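Local coordinates for amino acid adenylation domain-containing protein (Bacillus stratosphericus LAMA 585, PDB 6ULY) that probably selects an alpha-keto acid and activates it as an acyl adenylate for nonribosomal depsipeptide synthesis, at residues 74-79 and 129-134; 70-75 and 96-101; 54-59 and 151-156; 124-129 and 146-151; 216-221 and 244-249. All coordinates share one frame; numbering follows the deposited sequence.

Interactions 2 and 4 are strand pairings in the parallel part of one mixed sheet, where strands 70-74 and 125-128 are neighbours: interaction 2 is a buried contact, interaction 4 lies toward the edge strand 150-152 and is partly buried. Both rest on backbone hydrogen bonds with apolar side chains around them. Interaction 1 joins the loops leaving strands 70-74 and 125-128, sharing Gln74 and Phe75 with interaction 2 and Asp129 with interaction 4, and is governed by a carboxylate. Interaction 3 packs helix 46-62 on the chain following strand 150-152 by apolar contact, without hydrogen bonds. Interaction 5, buried and aromatic, belongs to a different sheet, yet meets interaction 1 at a shared sulfate ion.

Interaction 1: residues 74-79 and 129-134; sequences QFSSNH and DDSLIE. With SO4 (sulfate ion), chain D.
Asp129 OD2 is gripped by three donors from two consecutive residues: the backbone N of Ser76 at 2.5 Å, Ser76 OG at 2.8 Å, and the backbone N of Ser77 at 2.6 Å. The Ser76 N-H arrives nearly along the C-O axis, its hydroxyl on the anti side and the Ser77 N-H on the syn side, the last two tilted out of the carboxylate plane. Serine suits the place because its short hydroxyl, at chi1 60°, reaches the same oxygen as its own N-H. Asp129 OD1 lies in the plane of the Phe75 ring, 3.2 Å from CD1 at its edge, and has no polar partner. Leu132 CD1 nears Ser76 N. Ser77 N-caps helix 78-91, where a sulfate ion, probably from the crystallisation liquor, is bound by the backbone N of His79 at 2.8 Å. Though the two N distances are unusually short, three donors on one oxygen would be expected to favour a charged Asp129, and tie the loop after strand 70-74 to helix 130-137.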
# COMPACT_ATOMS: atom_id res chain seq x y z
N GLN A 74 -23.46 4.60 7.81
CA GLN A 74 -23.26 3.26 8.38
C GLN A 74 -24.65 2.62 8.46
O GLN A 74 -25.31 2.69 9.50
CB GLN A 74 -22.57 3.31 9.73
CG GLN A 74 -21.08 3.59 9.65
CD GLN A 74 -20.30 2.41 9.12
OE1 GLN A 74 -19.81 1.58 9.89
NE2 GLN A 74 -20.19 2.31 7.80
N PHE A 75 -25.08 2.00 7.36
CA PHE A 75 -26.44 1.54 7.21
C PHE A 75 -26.49 0.05 6.94
O PHE A 75 -25.61 -0.51 6.28
CB PHE A 75 -27.16 2.28 6.07
CG PHE A 75 -27.49 3.70 6.39
CD1 PHE A 75 -28.56 4.00 7.21
CD2 PHE A 75 -26.73 4.73 5.88
CE1 PHE A 75 -28.87 5.31 7.52
CE2 PHE A 75 -27.03 6.05 6.18
CZ PHE A 75 -28.10 6.34 7.00
N SER A 76 -27.53 -0.59 7.48
CA SER A 76 -27.96 -1.92 7.06
C SER A 76 -29.25 -1.88 6.26
O SER A 76 -29.54 -2.84 5.53
CB SER A 76 -28.16 -2.83 8.27
OG SER A 76 -29.14 -2.30 9.15
N SER A 77 -30.02 -0.80 6.35
CA SER A 77 -31.31 -0.69 5.68
C SER A 77 -31.15 0.14 4.40
O SER A 77 -30.68 1.28 4.45
CB SER A 77 -32.35 -0.04 6.59
OG SER A 77 -33.40 0.51 5.82
N ASN A 78 -31.55 -0.44 3.27
CA ASN A 78 -31.59 0.31 2.02
C ASN A 78 -32.52 1.51 2.12
O ASN A 78 -32.18 2.60 1.66
CB ASN A 78 -32.02 -0.60 0.87
CG ASN A 78 -30.96 -1.61 0.49
OD1 ASN A 78 -29.76 -1.31 0.53
ND2 ASN A 78 -31.39 -2.81 0.12
N HIS A 79 -33.69 1.32 2.73
CA HIS A 79 -34.65 2.41 2.85
C HIS A 79 -34.04 3.60 3.58
O HIS A 79 -34.12 4.75 3.10
CB HIS A 79 -35.91 1.92 3.58
CG HIS A 79 -36.89 3.01 3.89
ND1 HIS A 79 -37.90 3.37 3.02
CD2 HIS A 79 -37.02 3.81 4.97
CE1 HIS A 79 -38.61 4.34 3.55
NE2 HIS A 79 -38.10 4.63 4.74
N ASP A 129 -28.73 3.15 11.14
CA ASP A 129 -30.04 2.57 11.39
C ASP A 129 -30.28 2.39 12.89
O ASP A 129 -29.36 2.38 13.70
CB ASP A 129 -30.15 1.20 10.73
CG ASP A 129 -30.14 1.29 9.24
OD1 ASP A 129 -30.72 2.26 8.71
OD2 ASP A 129 -29.56 0.40 8.60
N ASP A 130 -31.56 2.21 13.23
CA ASP A 130 -31.88 1.79 14.59
C ASP A 130 -31.30 0.42 14.89
O ASP A 130 -30.87 0.16 16.03
CB ASP A 130 -33.40 1.79 14.79
CG ASP A 130 -33.98 3.18 14.99
OD1 ASP A 130 -33.37 3.99 15.73
OD2 ASP A 130 -35.04 3.47 14.41
N SER A 131 -31.25 -0.46 13.89
CA SER A 131 -30.68 -1.79 14.08
C SER A 131 -29.17 -1.78 14.26
O SER A 131 -28.61 -2.80 14.68
CB SER A 131 -31.05 -2.68 12.89
OG SER A 131 -30.34 -2.30 11.72
N LEU A 132 -28.49 -0.67 13.96
CA LEU A 132 -27.04 -0.57 14.09
C LEU A 132 -26.57 0.47 15.09
O LEU A 132 -25.39 0.42 15.48
CB LEU A 132 -26.40 -0.24 12.74
CG LEU A 132 -26.23 -1.35 11.71
CD1 LEU A 132 -25.60 -0.77 10.45
CD2 LEU A 132 -25.37 -2.49 12.25
N ILE A 133 -27.42 1.40 15.51
CA ILE A 133 -26.92 2.54 16.28
C ILE A 133 -26.26 2.09 17.57
O ILE A 133 -25.28 2.69 18.02
CB ILE A 133 -28.06 3.55 16.54
CG1 ILE A 133 -27.49 4.81 17.20
CG2 ILE A 133 -29.13 2.93 17.41
CD1 ILE A 133 -28.46 5.96 17.28
N GLU A 134 -26.77 1.02 18.19
CA GLU A 134 -26.14 0.50 19.39
C GLU A 134 -24.72 0.02 19.09
O GLU A 134 -23.77 0.38 19.79
CB GLU A 134 -26.98 -0.63 19.98
S SO4 D . -34.70 -2.15 3.90
O1 SO4 D . -34.52 -1.65 5.25
O2 SO4 D . -33.49 -2.76 3.41
O3 SO4 D . -35.06 -1.05 3.05
O4 SO4 D . -35.75 -3.12 3.87

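Interaction 2: residues 70-75 and 96-101; sequences PVFFQF and TLVSAA
With CG anti to the carbonyl carbon (chi1 -76°) and the chain bent again at chi2 (-72°), Gln74 turns its amide back beside its own strand, toward the segment 96-101. There NE2 donates to two carbonyls, both close to the amide plane: to Phe73 O at 3.0 Å, on a lone pair, and to Ser99 O at 3.1 Å, from above that carbonyl's plane. A side-chain amide suits this place because it can bridge backbone groups beyond the Phe72-Thr96 pairing; its OE1 is taken by Tyr104. Earlier along the strands the pairing is parallel, Phe72 lying beside Thr96. Thr96 N donates to Val71 O at 2.7 Å and Phe73 N to Thr96 O at 3.2 Å, while the Thr96 hydroxyl adds a weak bond to Val71 O. Val98 CG1 meets Phe72 CE2 at 3.6 Å, the two side chains crossing at a slant. Phe73 instead runs alongside Leu97, with CD2 4.0 Å from Leu97 CD2. These strands belong to the beta-alpha-beta unit 70-74, 78-91, 94-97: Phe73 packs against the connecting helix 78-91, Phe72 and Val98 against helix 109-120, and strands 125-128 and 173-178 flank the pair.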
# COMPACT_ATOMS: atom_id res chain seq x y z
N PRO A 70 -19.30 16.76 5.70
CA PRO A 70 -19.44 15.33 5.39
C PRO A 70 -20.33 14.63 6.40
O PRO A 70 -20.50 15.07 7.54
CB PRO A 70 -18.00 14.81 5.46
CG PRO A 70 -17.33 15.72 6.42
CD PRO A 70 -17.96 17.07 6.24
N VAL A 71 -20.92 13.53 5.95
CA VAL A 71 -21.77 12.69 6.77
C VAL A 71 -21.37 11.24 6.54
O VAL A 71 -21.31 10.78 5.40
CB VAL A 71 -23.26 12.89 6.44
CG1 VAL A 71 -24.13 12.02 7.34
CG2 VAL A 71 -23.64 14.35 6.56
N PHE A 72 -21.10 10.52 7.63
CA PHE A 72 -20.55 9.17 7.57
C PHE A 72 -21.70 8.17 7.62
O PHE A 72 -22.35 8.01 8.65
CB PHE A 72 -19.58 8.96 8.72
CG PHE A 72 -18.55 7.90 8.46
CD1 PHE A 72 -17.31 8.24 7.96
CD2 PHE A 72 -18.82 6.57 8.72
CE1 PHE A 72 -16.35 7.28 7.72
CE2 PHE A 72 -17.86 5.59 8.48
CZ PHE A 72 -16.63 5.95 7.98
N PHE A 73 -21.94 7.48 6.50
CA PHE A 73 -23.04 6.53 6.41
C PHE A 73 -22.62 5.17 6.94
O PHE A 73 -21.58 4.63 6.56
CB PHE A 73 -23.51 6.40 4.96
CG PHE A 73 -24.39 7.52 4.49
CD1 PHE A 73 -24.36 8.76 5.11
CD2 PHE A 73 -25.26 7.34 3.43
CE1 PHE A 73 -25.17 9.79 4.68
CE2 PHE A 73 -26.07 8.36 2.99
CZ PHE A 73 -26.03 9.59 3.62
N GLN A 74 -23.46 4.60 7.81
CA GLN A 74 -23.26 3.26 8.38
C GLN A 74 -24.65 2.62 8.46
O GLN A 74 -25.31 2.69 9.50
CB GLN A 74 -22.57 3.31 9.73
CG GLN A 74 -21.08 3.59 9.65
CD GLN A 74 -20.30 2.41 9.12
OE1 GLN A 74 -19.81 1.58 9.89
NE2 GLN A 74 -20.19 2.31 7.80
N PHE A 75 -25.08 2.00 7.36
CA PHE A 75 -26.44 1.54 7.21
C PHE A 75 -26.49 0.05 6.94
O PHE A 75 -25.61 -0.51 6.28
CB PHE A 75 -27.16 2.28 6.07
CG PHE A 75 -27.49 3.70 6.39
CD1 PHE A 75 -28.56 4.00 7.21
CD2 PHE A 75 -26.73 4.73 5.88
CE1 PHE A 75 -28.87 5.31 7.52
CE2 PHE A 75 -27.03 6.05 6.18
CZ PHE A 75 -28.10 6.34 7.00
N THR A 96 -20.64 10.04 2.91
CA THR A 96 -19.48 9.17 2.79
C THR A 96 -20.00 7.74 2.70
O THR A 96 -20.38 7.14 3.71
CB THR A 96 -18.54 9.35 3.97
OG1 THR A 96 -18.23 10.74 4.11
CG2 THR A 96 -17.26 8.56 3.76
N LEU A 97 -20.01 7.19 1.49
CA LEU A 97 -20.56 5.86 1.24
C LEU A 97 -19.51 4.82 1.62
O LEU A 97 -18.48 4.70 0.95
CB LEU A 97 -20.98 5.73 -0.22
CG LEU A 97 -21.85 6.86 -0.77
CD1 LEU A 97 -22.32 6.52 -2.17
CD2 LEU A 97 -23.03 7.13 0.14
N VAL A 98 -19.77 4.08 2.69
CA VAL A 98 -18.90 2.98 3.11
C VAL A 98 -19.75 1.95 3.83
O VAL A 98 -20.61 2.30 4.66
CB VAL A 98 -17.73 3.47 3.99
CG1 VAL A 98 -18.25 4.20 5.21
CG2 VAL A 98 -16.83 2.30 4.39
N SER A 99 -19.52 0.68 3.52
CA SER A 99 -20.30 -0.39 4.12
C SER A 99 -20.09 -0.41 5.63
O SER A 99 -19.04 -0.00 6.14
CB SER A 99 -19.92 -1.74 3.52
OG SER A 99 -18.54 -2.00 3.72
N ALA A 100 -21.09 -0.90 6.35
CA ALA A 100 -20.96 -1.12 7.77
C ALA A 100 -19.98 -2.25 8.04
O ALA A 100 -19.76 -3.13 7.20
CB ALA A 100 -22.32 -1.44 8.40
N ALA A 101 -19.37 -2.23 9.22
CA ALA A 101 -18.43 -3.26 9.59
C ALA A 101 -19.16 -4.58 9.85
O ALA A 101 -20.32 -4.58 10.27
CB ALA A 101 -17.64 -2.86 10.83

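Interaction 3: residues 54-59 and 151-156; sequences ERVLTG and AAVEPM. With SO4 (sulfate ion), chain G.
Met156 and Val56 make the close part of this contact: Met156 SD lies 3.8 Å from Val56 CG1, and its CB is equally near Val56 CA. The two side chains cross at about a right angle. Extended beyond CG (chi2 177°), the unbranched methionine lays its thioether along the helix surface, passing Gly59, whose CA lies 4.3 Å from SD; with no side chain at Gly59, Met156 CG and SD can lie close to the helix backbone. Val56 turns its other methyl, CG2, to Val153 CG1 at 4.0 Å. Here helix 46-62 packs on the chain leaving edge strand 150-152 of the mixed sheet, and helix 78-91 adds Thr83 and Ala87 to the surroundings of Val56. The flank at Arg55 is looser. Its CB only approaches Met156 O, at 3.7 Å, while the extended chain carries the guanidinium away from the interface. There NH1 donates to O2 of a sulfate ion at 2.7 Å, in the guanidinium plane, and also to Leu159 O; its bond to sulfate O4 is weak.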
# COMPACT_ATOMS: atom_id res chain seq x y z
N GLU A 54 -36.72 15.20 2.82
CA GLU A 54 -36.90 16.50 3.46
C GLU A 54 -37.13 16.36 4.95
O GLU A 54 -36.68 17.20 5.74
CB GLU A 54 -38.06 17.25 2.80
CG GLU A 54 -37.71 17.83 1.43
CD GLU A 54 -38.94 18.24 0.63
OE1 GLU A 54 -38.76 18.81 -0.47
OE2 GLU A 54 -40.07 18.00 1.10
N ARG A 55 -37.82 15.29 5.38
CA ARG A 55 -37.99 15.04 6.80
C ARG A 55 -36.64 14.76 7.46
O ARG A 55 -36.27 15.38 8.46
CB ARG A 55 -38.96 13.89 7.03
CG ARG A 55 -40.37 14.15 6.50
CD ARG A 55 -41.35 13.05 6.90
NE ARG A 55 -42.48 12.99 5.98
CZ ARG A 55 -43.51 13.84 5.99
NH1 ARG A 55 -43.54 14.83 6.87
NH2 ARG A 55 -44.50 13.70 5.12
N VAL A 56 -35.88 13.82 6.89
CA VAL A 56 -34.55 13.54 7.43
C VAL A 56 -33.70 14.81 7.44
O VAL A 56 -32.90 15.03 8.36
CB VAL A 56 -33.87 12.42 6.62
CG1 VAL A 56 -32.43 12.22 7.09
CG2 VAL A 56 -34.65 11.13 6.77
N LEU A 57 -33.88 15.67 6.43
CA LEU A 57 -33.11 16.91 6.38
C LEU A 57 -33.38 17.79 7.60
O LEU A 57 -32.48 18.48 8.08
CB LEU A 57 -33.42 17.68 5.10
CG LEU A 57 -32.80 19.07 4.96
CD1 LEU A 57 -31.27 18.99 4.96
CD2 LEU A 57 -33.29 19.74 3.69
N THR A 58 -34.62 17.77 8.10
CA THR A 58 -34.93 18.56 9.29
C THR A 58 -34.07 18.12 10.47
O THR A 58 -33.54 18.95 11.21
CB THR A 58 -36.41 18.42 9.64
OG1 THR A 58 -37.21 18.99 8.60
CG2 THR A 58 -36.71 19.13 10.96
N GLY A 59 -33.94 16.81 10.66
CA GLY A 59 -33.15 16.31 11.78
C GLY A 59 -31.67 16.59 11.62
O GLY A 59 -31.00 16.96 12.59
N ALA A 151 -26.45 9.15 15.04
CA ALA A 151 -27.87 9.48 14.97
C ALA A 151 -28.53 8.52 13.99
O ALA A 151 -27.98 8.23 12.92
CB ALA A 151 -28.09 10.93 14.53
N ALA A 152 -29.71 8.03 14.36
CA ALA A 152 -30.46 7.11 13.52
C ALA A 152 -31.38 7.89 12.58
O ALA A 152 -31.82 9.00 12.88
CB ALA A 152 -31.29 6.15 14.36
N VAL A 153 -31.67 7.28 11.43
CA VAL A 153 -32.47 7.93 10.40
C VAL A 153 -33.97 7.76 10.66
O VAL A 153 -34.74 8.71 10.50
CB VAL A 153 -32.07 7.38 9.02
CG1 VAL A 153 -33.13 7.69 7.98
CG2 VAL A 153 -30.73 7.97 8.59
N GLU A 154 -34.41 6.55 11.03
CA GLU A 154 -35.84 6.31 11.23
C GLU A 154 -36.49 7.34 12.15
O GLU A 154 -37.54 7.88 11.77
CB GLU A 154 -36.05 4.89 11.78
CG GLU A 154 -35.74 3.78 10.78
CD GLU A 154 -34.28 3.33 10.83
OE1 GLU A 154 -33.44 4.09 11.34
OE2 GLU A 154 -33.99 2.21 10.36
N PRO A 155 -35.94 7.66 13.32
CA PRO A 155 -36.52 8.75 14.12
C PRO A 155 -36.74 10.04 13.35
O PRO A 155 -37.70 10.77 13.63
CB PRO A 155 -35.48 8.94 15.24
CG PRO A 155 -34.78 7.63 15.34
CD PRO A 155 -34.74 7.08 13.95
N MET A 156 -35.87 10.35 12.38
CA MET A 156 -36.02 11.58 11.62
C MET A 156 -37.20 11.51 10.65
O MET A 156 -37.76 12.55 10.29
CB MET A 156 -34.74 11.90 10.85
CG MET A 156 -33.51 12.01 11.73
SD MET A 156 -31.97 12.29 10.82
CE MET A 156 -30.77 12.22 12.15
S SO4 G . -45.13 17.72 6.60
O1 SO4 G . -43.94 18.21 5.98
O2 SO4 G . -44.77 17.05 7.82
O3 SO4 G . -45.97 18.85 6.92
O4 SO4 G . -45.79 16.79 5.69

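Interaction 4: residues 124-129 and 146-151; sequences PLILTD and DQLRVA
Leu125 and Leu127, two residues apart on one strand, hold Ala151 between them: CD1 of Leu125 and CD1 of Leu127 each come to 4.1 Å from Ala151 CB. The small methyl is a low bump in the hollow framed by these two branched side chains. Leu125 has CG anti to the backbone N (chi1 168°), which swings CD1 across to the neighbouring strand, where it also rests on the Arg149 carbonyl. The opposite surface carries Ile126, Thr128, Leu148 and Val150. Val150 CG1 meets Thr128 CG2 at 3.4 Å, and Ile126 reaches with CD1 to Leu148 CD1 at 3.3 Å; both are shorter than usual for carbon pairs and may reflect model error. Beta-branched residues suit these extended strands, filling space close to the backbone, and Val136 of helix 130-137 covers Ile126, Thr128 and Val150. Between the two faces the strands pair in parallel. Ile126 N donates to Arg149 O at 2.9 Å with a nearly straight N-H (169°), Ala151 N to Ile126 O at 3.1 Å, and Thr128 N to Ala151 O at 3.2 Å. Where the strands splay apart, a water accepts from Arg149 N at 3.0 Å and also contacts Pro124 O. Backbone polarity is thus met by strand pairing and, at the wider end, by water, while the long Arg149 side chain leads its charge away from the apolar surface.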
# COMPACT_ATOMS: atom_id res chain seq x y z
N PRO A 124 -16.88 13.37 11.38
CA PRO A 124 -18.24 13.71 10.93
C PRO A 124 -19.29 12.91 11.68
O PRO A 124 -19.05 11.83 12.21
CB PRO A 124 -18.22 13.33 9.44
CG PRO A 124 -17.22 12.22 9.37
CD PRO A 124 -16.17 12.52 10.41
N LEU A 125 -20.50 13.48 11.71
CA LEU A 125 -21.63 12.75 12.26
C LEU A 125 -21.78 11.43 11.53
O LEU A 125 -21.76 11.38 10.30
CB LEU A 125 -22.91 13.59 12.11
CG LEU A 125 -24.23 12.85 12.39
CD1 LEU A 125 -24.34 12.48 13.86
CD2 LEU A 125 -25.42 13.70 11.95
N ILE A 126 -21.94 10.36 12.29
CA ILE A 126 -22.23 9.05 11.73
C ILE A 126 -23.74 8.87 11.70
O ILE A 126 -24.42 9.04 12.72
CB ILE A 126 -21.54 7.93 12.52
CG1 ILE A 126 -20.02 8.15 12.55
CG2 ILE A 126 -21.88 6.57 11.91
CD1 ILE A 126 -19.27 7.16 13.42
N LEU A 127 -24.26 8.53 10.52
CA LEU A 127 -25.68 8.33 10.30
C LEU A 127 -25.90 6.85 10.02
O LEU A 127 -25.19 6.26 9.21
CB LEU A 127 -26.15 9.17 9.12
CG LEU A 127 -27.56 9.76 9.15
CD1 LEU A 127 -27.79 10.57 10.41
CD2 LEU A 127 -27.75 10.62 7.91
N THR A 128 -26.88 6.25 10.69
CA THR A 128 -27.03 4.81 10.68
C THR A 128 -28.49 4.44 10.91
O THR A 128 -29.38 5.29 10.86
CB THR A 128 -26.12 4.17 11.74
OG1 THR A 128 -26.44 2.78 11.89
CG2 THR A 128 -26.28 4.88 13.08
N ASP A 129 -28.73 3.15 11.14
CA ASP A 129 -30.04 2.57 11.39
C ASP A 129 -30.28 2.39 12.89
O ASP A 129 -29.36 2.38 13.70
CB ASP A 129 -30.15 1.20 10.73
CG ASP A 129 -30.14 1.29 9.24
OD1 ASP A 129 -30.72 2.26 8.71
OD2 ASP A 129 -29.56 0.40 8.60
N ASP A 146 -13.98 10.86 22.57
CA ASP A 146 -15.16 11.57 23.02
C ASP A 146 -15.80 12.38 21.91
O ASP A 146 -16.74 13.14 22.16
CB ASP A 146 -14.81 12.47 24.20
CG ASP A 146 -14.10 11.73 25.32
OD1 ASP A 146 -14.54 10.62 25.67
OD2 ASP A 146 -13.09 12.27 25.83
N GLN A 147 -15.30 12.25 20.68
CA GLN A 147 -15.76 13.03 19.54
C GLN A 147 -16.73 12.26 18.66
O GLN A 147 -17.12 12.77 17.60
CB GLN A 147 -14.56 13.47 18.70
CG GLN A 147 -13.62 14.43 19.40
CD GLN A 147 -14.19 15.83 19.52
OE1 GLN A 147 -13.86 16.72 18.73
NE2 GLN A 147 -15.06 16.03 20.50
N LEU A 148 -17.13 11.06 19.06
CA LEU A 148 -18.06 10.28 18.26
C LEU A 148 -19.47 10.83 18.42
O LEU A 148 -19.92 11.13 19.53
CB LEU A 148 -18.02 8.81 18.69
CG LEU A 148 -18.74 7.84 17.75
CD1 LEU A 148 -18.04 7.79 16.40
CD2 LEU A 148 -18.82 6.45 18.36
N ARG A 149 -20.17 10.96 17.29
CA ARG A 149 -21.56 11.43 17.27
C ARG A 149 -22.34 10.54 16.32
O ARG A 149 -21.95 10.37 15.16
CB ARG A 149 -21.65 12.89 16.82
CG ARG A 149 -21.17 13.89 17.87
CD ARG A 149 -21.04 15.28 17.27
NE ARG A 149 -20.57 16.27 18.24
CZ ARG A 149 -20.23 17.52 17.94
NH1 ARG A 149 -20.31 17.95 16.69
NH2 ARG A 149 -19.80 18.34 18.89
N VAL A 150 -23.44 9.97 16.81
CA VAL A 150 -24.25 9.04 16.04
C VAL A 150 -25.71 9.49 16.09
O VAL A 150 -26.15 10.12 17.05
CB VAL A 150 -24.11 7.59 16.56
CG1 VAL A 150 -24.64 6.60 15.54
CG2 VAL A 150 -22.66 7.29 16.92
N ALA A 151 -26.45 9.15 15.04
CA ALA A 151 -27.87 9.48 14.97
C ALA A 151 -28.53 8.52 13.99
O ALA A 151 -27.98 8.23 12.92
CB ALA A 151 -28.09 10.93 14.53
O HOH W 1 -18.64 11.43 14.79

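Interaction 5: residues 216-221 and 244-249; sequences LDWMPL and ARTDDF. With SO4 (sulfate ion), chain D.
Trp218 and Phe249 stack face on face. Trp218 CB touches CB of Ala244, whose small side chain lets the two chains come close. Chi1 of 53° sets CG between the backbone N and the carbonyl carbon, turning the indole beneath Phe249. CG and CD2 lie under Phe249 CB, which makes a CH-pi contact over the five-membered ring. NE1 and CE2 face Phe249 CD1, CZ3 meets Phe249 CD2, and CE3, at the edge, also nears Thr246 CG2. At the far end CZ2 and CH2 sit below Phe249 CE2, with CH2 3.3 Å away. The Trp218 six-membered ring and the Phe249 ring form an offset stack, centroids 3.7 Å apart and planes at 9°; Met219 CG lies over the rim of the opposite indole face. The chain on either side of Trp218 CA is fixed by Ala244 N donating to Asp217 O (3.0 Å) and Thr246 OG1 to Trp218 O (2.6 Å), the latter in the carbonyl plane. Arg245, the N-cap residue, turns from the contact at CB, and its NE and NH2 bind the sulfate ion. These loops follow the neighbouring parallel strands 214-217 and 240-243, linked by helix 224-237 in a beta-alpha-beta crossover of the ANL fold.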
# COMPACT_ATOMS: atom_id res chain seq x y z
N LEU A 216 -33.64 -4.12 -10.61
CA LEU A 216 -33.43 -4.93 -9.42
C LEU A 216 -31.95 -4.90 -9.06
O LEU A 216 -31.10 -5.24 -9.88
CB LEU A 216 -33.89 -6.38 -9.66
CG LEU A 216 -33.59 -7.35 -8.52
CD1 LEU A 216 -34.30 -6.94 -7.23
CD2 LEU A 216 -33.98 -8.75 -8.93
N ASP A 217 -31.66 -4.52 -7.82
CA ASP A 217 -30.28 -4.46 -7.34
C ASP A 217 -30.23 -4.91 -5.89
O ASP A 217 -30.91 -4.33 -5.03
CB ASP A 217 -29.71 -3.04 -7.46
CG ASP A 217 -28.20 -3.00 -7.35
OD1 ASP A 217 -27.59 -1.96 -7.68
OD2 ASP A 217 -27.60 -4.03 -6.96
N TRP A 218 -29.43 -5.94 -5.62
CA TRP A 218 -29.11 -6.35 -4.26
C TRP A 218 -27.68 -6.01 -3.86
O TRP A 218 -27.32 -6.19 -2.69
CB TRP A 218 -29.35 -7.86 -4.08
CG TRP A 218 -28.66 -8.71 -5.10
CD1 TRP A 218 -29.21 -9.27 -6.21
CD2 TRP A 218 -27.28 -9.11 -5.10
NE1 TRP A 218 -28.27 -9.99 -6.90
CE2 TRP A 218 -27.07 -9.91 -6.24
CE3 TRP A 218 -26.20 -8.87 -4.24
CZ2 TRP A 218 -25.84 -10.46 -6.55
CZ3 TRP A 218 -24.98 -9.41 -4.55
CH2 TRP A 218 -24.80 -10.20 -5.69
N MET A 219 -26.86 -5.52 -4.79
CA MET A 219 -25.50 -5.15 -4.45
C MET A 219 -25.50 -3.94 -3.52
O MET A 219 -26.41 -3.12 -3.55
CB MET A 219 -24.71 -4.84 -5.72
CG MET A 219 -24.22 -6.09 -6.44
SD MET A 219 -22.93 -6.94 -5.51
CE MET A 219 -21.57 -5.78 -5.67
N PRO A 220 -24.47 -3.82 -2.67
CA PRO A 220 -24.45 -2.71 -1.71
C PRO A 220 -24.50 -1.35 -2.38
O PRO A 220 -23.83 -1.10 -3.39
CB PRO A 220 -23.11 -2.91 -0.97
CG PRO A 220 -22.74 -4.32 -1.21
CD PRO A 220 -23.28 -4.67 -2.56
N LEU A 221 -25.28 -0.44 -1.79
CA LEU A 221 -25.31 0.95 -2.24
C LEU A 221 -24.00 1.68 -1.95
O LEU A 221 -23.82 2.79 -2.46
CB LEU A 221 -26.46 1.69 -1.57
CG LEU A 221 -27.87 1.35 -2.06
CD1 LEU A 221 -28.91 2.03 -1.18
CD2 LEU A 221 -28.04 1.75 -3.52
N ALA A 244 -32.95 -4.89 -2.85
CA ALA A 244 -32.88 -6.02 -1.93
C ALA A 244 -31.62 -5.91 -1.09
O ALA A 244 -30.65 -5.24 -1.46
CB ALA A 244 -32.90 -7.36 -2.69
N ARG A 245 -31.64 -6.57 0.06
CA ARG A 245 -30.48 -6.59 0.94
C ARG A 245 -29.45 -7.57 0.41
O ARG A 245 -29.78 -8.69 -0.01
CB ARG A 245 -30.88 -6.96 2.37
CG ARG A 245 -31.77 -5.92 3.04
CD ARG A 245 -31.44 -5.79 4.52
NE ARG A 245 -32.33 -4.85 5.20
CZ ARG A 245 -32.22 -4.50 6.48
NH1 ARG A 245 -31.26 -5.01 7.23
NH2 ARG A 245 -33.09 -3.64 7.00
N THR A 246 -28.18 -7.14 0.43
CA THR A 246 -27.10 -8.00 -0.03
C THR A 246 -27.05 -9.30 0.76
O THR A 246 -26.85 -10.38 0.18
CB THR A 246 -25.77 -7.26 0.09
OG1 THR A 246 -25.90 -5.94 -0.47
CG2 THR A 246 -24.66 -8.02 -0.63
N ASP A 247 -27.23 -9.21 2.07
CA ASP A 247 -27.19 -10.41 2.90
C ASP A 247 -28.19 -11.46 2.42
O ASP A 247 -27.88 -12.65 2.40
CB ASP A 247 -27.48 -10.04 4.36
CG ASP A 247 -26.60 -8.92 4.86
OD1 ASP A 247 -26.65 -7.81 4.27
OD2 ASP A 247 -25.86 -9.13 5.84
N ASP A 248 -29.38 -11.02 2.00
CA ASP A 248 -30.41 -11.97 1.59
C ASP A 248 -30.00 -12.73 0.34
O ASP A 248 -30.41 -13.88 0.16
CB ASP A 248 -31.74 -11.25 1.36
CG ASP A 248 -32.26 -10.55 2.61
OD1 ASP A 248 -32.97 -9.53 2.47
OD2 ASP A 248 -31.94 -11.01 3.72
N PHE A 249 -29.22 -12.11 -0.55
CA PHE A 249 -28.80 -12.83 -1.75
C PHE A 249 -27.74 -13.87 -1.42
O PHE A 249 -27.87 -15.04 -1.82
CB PHE A 249 -28.26 -11.87 -2.81
CG PHE A 249 -27.52 -12.58 -3.90
CD1 PHE A 249 -28.20 -13.18 -4.95
CD2 PHE A 249 -26.14 -12.69 -3.86
CE1 PHE A 249 -27.51 -13.86 -5.94
CE2 PHE A 249 -25.45 -13.37 -4.85
CZ PHE A 249 -26.13 -13.95 -5.89
S SO4 D . -34.70 -2.15 3.90
O1 SO4 D . -34.52 -1.65 5.25
O2 SO4 D . -33.49 -2.76 3.41
O3 SO4 D . -35.06 -1.05 3.05
O4 SO4 D . -35.75 -3.12 3.87